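Local coordinates for 3-oxoacyl-(acyl-carrier protein) synthase II (Thermus thermophilus, PDB 1J3N) that probably catalyses the condensation step of fatty acid elongation, joining an acyl chain to malonyl-ACP to give 3-oxoacyl-ACP, and works as a homodimer, at residues Leu279-Ala284 and Tyr388-Ser393; Arg283-Ala288 and Lys317-Asp322. All blocks are in the same frame, centred on the assembly; numbering follows the deposited sequence.

Interaction 1 (Leu279-Ala284 and Tyr388-Ser393); sequences LAMARA and YALSNS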
# COMPACT_ATOMS: atom_id res chain seq x y z
N LEU A 279 9.32 20.05 2.56
CA LEU A 279 8.19 20.13 1.65
C LEU A 279 6.94 19.45 2.23
O LEU A 279 5.84 20.00 2.14
CB LEU A 279 8.56 19.51 0.31
CG LEU A 279 7.53 19.44 -0.81
CD1 LEU A 279 6.91 20.80 -1.04
CD2 LEU A 279 8.22 18.94 -2.08
N ALA A 280 7.12 18.27 2.81
CA ALA A 280 5.99 17.54 3.39
C ALA A 280 5.40 18.27 4.60
O ALA A 280 4.18 18.30 4.78
CB ALA A 280 6.42 16.13 3.78
N MET A 281 6.25 18.85 5.45
CA MET A 281 5.73 19.59 6.61
C MET A 281 4.98 20.82 6.12
O MET A 281 3.90 21.14 6.63
CB MET A 281 6.86 20.02 7.56
CG MET A 281 7.46 18.90 8.41
SD MET A 281 8.65 19.52 9.61
CE MET A 281 10.11 19.66 8.61
N ALA A 282 5.54 21.52 5.14
CA ALA A 282 4.91 22.72 4.59
C ALA A 282 3.54 22.39 4.00
O ALA A 282 2.61 23.19 4.09
CB ALA A 282 5.81 23.35 3.52
N ARG A 283 3.43 21.21 3.40
CA ARG A 283 2.16 20.81 2.82
C ARG A 283 1.15 20.44 3.89
O ARG A 283 -0.06 20.60 3.70
CB ARG A 283 2.37 19.63 1.86
CG ARG A 283 3.02 20.07 0.57
CD ARG A 283 3.49 18.92 -0.28
NE ARG A 283 3.96 19.39 -1.57
CZ ARG A 283 4.57 18.63 -2.47
NH1 ARG A 283 4.80 17.35 -2.22
NH2 ARG A 283 4.95 19.16 -3.63
N ALA A 284 1.63 19.94 5.03
CA ALA A 284 0.73 19.57 6.13
C ALA A 284 0.15 20.84 6.74
O ALA A 284 -1.02 20.87 7.11
CB ALA A 284 1.48 18.78 7.18
N TYR A 388 -1.62 23.08 18.22
CA TYR A 388 -1.27 22.31 17.03
C TYR A 388 0.07 21.58 17.17
O TYR A 388 1.02 22.08 17.81
CB TYR A 388 -1.22 23.25 15.81
CG TYR A 388 -2.57 23.78 15.37
CD1 TYR A 388 -3.45 22.99 14.65
CD2 TYR A 388 -2.96 25.09 15.68
CE1 TYR A 388 -4.70 23.48 14.23
CE2 TYR A 388 -4.20 25.59 15.27
CZ TYR A 388 -5.07 24.78 14.55
OH TYR A 388 -6.29 25.26 14.13
N ALA A 389 0.14 20.40 16.57
CA ALA A 389 1.34 19.57 16.61
C ALA A 389 1.49 18.76 15.32
O ALA A 389 0.49 18.38 14.70
CB ALA A 389 1.28 18.63 17.80
N LEU A 390 2.73 18.51 14.93
CA LEU A 390 2.99 17.71 13.74
C LEU A 390 3.59 16.36 14.14
O LEU A 390 4.20 16.23 15.20
CB LEU A 390 3.96 18.42 12.79
CG LEU A 390 3.52 19.70 12.08
CD1 LEU A 390 4.60 20.11 11.08
CD2 LEU A 390 2.18 19.48 11.37
N SER A 391 3.40 15.37 13.27
CA SER A 391 3.94 14.04 13.45
C SER A 391 4.68 13.72 12.16
O SER A 391 4.06 13.57 11.11
CB SER A 391 2.81 13.03 13.67
OG SER A 391 3.35 11.79 14.10
N ASN A 392 6.01 13.62 12.23
CA ASN A 392 6.82 13.38 11.04
C ASN A 392 7.20 11.93 10.77
O ASN A 392 7.44 11.15 11.68
CB ASN A 392 8.10 14.21 11.08
CG ASN A 392 7.85 15.71 10.96
OD1 ASN A 392 6.81 16.14 10.47
ND2 ASN A 392 8.82 16.52 11.39
N SER A 393 7.28 11.60 9.48
CA SER A 393 7.68 10.27 9.02
C SER A 393 8.38 10.42 7.67
O SER A 393 7.73 10.69 6.66
CB SER A 393 6.45 9.37 8.89
OG SER A 393 5.91 9.08 10.17
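Met281 on helix 275-288 meets Asn392 and Leu390 of strand 388-394, where the helix packs on the sheet of the C-terminal half of a thiolase-fold synthase. The side chains of Met281 and Asn392 cross at about a right angle. Asn392 ND2 points an N-H at Met281 SD over 3.5 Å, a weak and bent hydrogen bond (144°), while Asn392 OD1 rests against the methylene Met281 CG, also at 3.5 Å. Farther back along the strand Leu390 divides its branches: CD1 lies 4.1 Å from Met281 CG, and CD2 reaches Ala284 CB at 4.3 Å, one helical turn on. Leu390 sets out toward the helix from its CA, and CG lies beside the backbone N (chi1 -67°). Segments 279-284 and 388-393 run roughly antiparallel, at 148°, with their axes 9.9 Å apart at closest approach. In the next shell, Glu312 OE2 accepts a hydrogen bond from Asn392 ND2, Ala315 and Ile316 touch Met281, and Ala404 of the adjoining strand touches Leu390. The amide is probably oriented mainly by Glu312, its stronger polar partner, with the sulfur as a weak second acceptor; buried Asn392 OD1 has no hydrogen-bonding partner in the model, a polar cost within an otherwise apolar interface.

Interaction 2 (Arg283-Ala288 and Lys317-Asp322); sequences RALKDA and KRVFGD
Leu285 projects from helix 275-288 toward Val319 and Phe320 of helix 306-324, joining two helices of the C-terminal half of the thiolase fold. Contact is narrow: 92 Å² is buried in all, and a single methyl, Leu285 CD1, touches both partners. Leu285 and Val319 pass side by side with opposite headings, which brings Leu285 CD1 to 4.0 Å from Val319 CG1. Val319 places that branch opposite its backbone N (chi1 -178°). Phe320 begins differently, its CB directed across the line between the helices, but the ring swings back so that its far end comes close. Leu285 approaches this ring at a slant, with CD1 4.1 Å from Phe320 CE1. On one ring face, displaced toward the rim, sits Val319 CG1, 4.2 Å above the plane, so the valine methyl packs on both the leucine and the neighbouring phenylalanine. Ile290, Pro292 and Val295, from the loops beyond helix 275-288, add apolar surface around Leu285, and Pro292 also touches Phe320. Polar ties lie elsewhere: Asp287 OD2 accepts a hydrogen bond from Phe258 N, and Lys317 forms a salt bridge with Asp374. Leu285 CD1 is also 4.1 Å from Phe320 CZ, the outermost carbon of the ring.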
# COMPACT_ATOMS: atom_id res chain seq x y z
N ARG A 283 3.43 21.21 3.40
CA ARG A 283 2.16 20.81 2.82
C ARG A 283 1.15 20.44 3.89
O ARG A 283 -0.06 20.60 3.70
CB ARG A 283 2.37 19.63 1.86
CG ARG A 283 3.02 20.07 0.57
CD ARG A 283 3.49 18.92 -0.28
NE ARG A 283 3.96 19.39 -1.57
CZ ARG A 283 4.57 18.63 -2.47
NH1 ARG A 283 4.80 17.35 -2.22
NH2 ARG A 283 4.95 19.16 -3.63
N ALA A 284 1.63 19.94 5.03
CA ALA A 284 0.73 19.57 6.13
C ALA A 284 0.15 20.84 6.74
O ALA A 284 -1.02 20.87 7.11
CB ALA A 284 1.48 18.78 7.18
N LEU A 285 0.98 21.87 6.86
CA LEU A 285 0.53 23.14 7.41
C LEU A 285 -0.50 23.77 6.47
O LEU A 285 -1.55 24.21 6.92
CB LEU A 285 1.72 24.10 7.61
CG LEU A 285 2.71 23.69 8.71
CD1 LEU A 285 3.89 24.66 8.72
CD2 LEU A 285 2.02 23.68 10.06
N LYS A 286 -0.18 23.81 5.18
CA LYS A 286 -1.09 24.37 4.18
C LYS A 286 -2.42 23.62 4.17
O LYS A 286 -3.49 24.23 4.16
CB LYS A 286 -0.45 24.28 2.78
CG LYS A 286 0.75 25.21 2.56
CD LYS A 286 1.43 24.92 1.21
CE LYS A 286 2.51 25.95 0.87
NZ LYS A 286 3.63 26.00 1.85
N ASP A 287 -2.36 22.29 4.18
CA ASP A 287 -3.57 21.47 4.18
C ASP A 287 -4.45 21.74 5.42
O ASP A 287 -5.68 21.78 5.34
CB ASP A 287 -3.18 19.98 4.11
CG ASP A 287 -4.38 19.06 4.03
OD1 ASP A 287 -5.22 19.24 3.12
OD2 ASP A 287 -4.49 18.15 4.88
N ALA A 288 -3.81 21.95 6.58
CA ALA A 288 -4.56 22.23 7.81
C ALA A 288 -4.95 23.71 7.91
O ALA A 288 -5.73 24.09 8.78
CB ALA A 288 -3.74 21.83 9.01
N LYS A 317 14.03 23.91 10.88
CA LYS A 317 14.52 25.29 10.93
C LYS A 317 14.15 26.02 9.65
O LYS A 317 13.92 27.23 9.66
CB LYS A 317 16.04 25.32 11.12
CG LYS A 317 16.52 24.81 12.46
CD LYS A 317 18.05 24.76 12.51
CE LYS A 317 18.54 24.27 13.86
NZ LYS A 317 20.03 24.15 13.91
N ARG A 318 14.08 25.29 8.54
CA ARG A 318 13.75 25.90 7.27
C ARG A 318 12.28 26.30 7.17
O ARG A 318 11.96 27.37 6.66
CB ARG A 318 14.11 24.96 6.12
CG ARG A 318 13.92 25.60 4.74
CD ARG A 318 14.39 24.70 3.60
NE ARG A 318 15.79 24.30 3.74
CZ ARG A 318 16.20 23.20 4.37
NH1 ARG A 318 15.31 22.40 4.94
NH2 ARG A 318 17.49 22.91 4.44
N VAL A 319 11.40 25.43 7.66
CA VAL A 319 9.96 25.69 7.60
C VAL A 319 9.46 26.60 8.71
O VAL A 319 8.52 27.36 8.51
CB VAL A 319 9.16 24.36 7.68
CG1 VAL A 319 7.67 24.65 7.57
CG2 VAL A 319 9.59 23.42 6.57
N PHE A 320 10.08 26.53 9.88
CA PHE A 320 9.62 27.33 11.01
C PHE A 320 10.48 28.56 11.34
O PHE A 320 10.12 29.34 12.22
CB PHE A 320 9.46 26.43 12.23
CG PHE A 320 8.37 25.40 12.08
CD1 PHE A 320 7.04 25.72 12.33
CD2 PHE A 320 8.68 24.11 11.66
CE1 PHE A 320 6.03 24.77 12.16
CE2 PHE A 320 7.67 23.15 11.49
CZ PHE A 320 6.35 23.49 11.74
N GLY A 321 11.59 28.72 10.64
CA GLY A 321 12.46 29.87 10.87
C GLY A 321 12.59 30.35 12.30
O GLY A 321 13.01 29.60 13.18
N ASP A 322 12.24 31.61 12.54
CA ASP A 322 12.34 32.22 13.86
C ASP A 322 11.55 31.45 14.91
O ASP A 322 11.84 31.52 16.11
CB ASP A 322 11.81 33.66 13.84
CG ASP A 322 12.58 34.55 12.88
OD1 ASP A 322 13.82 34.60 12.97
OD2 ASP A 322 11.92 35.21 12.04

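Both contacts use helix 275-288, and their segments overlap at Arg283 and Ala284, though Ala284 makes contact only in interaction 1; their centres are 7 Å apart. Interaction 1 is the more central, about 15 Å from the chain centre to its own centre; interaction 2, about 21 Å out, keeps Leu285 and Phe320 buried but has a partly exposed Val319. One joins helix to strand and includes a weak amide-sulfur bond; the other joins two helices through hydrocarbon contacts alone. Phe320 links them: its CZ lies 3.9 Å from Leu390 CD1, and its CE2 is 4.2 Å from Met281 SD. Arg283 hydrogen-bonds through NH1 to Thr151 O of the second subunit, placing this helix at the dimer interface.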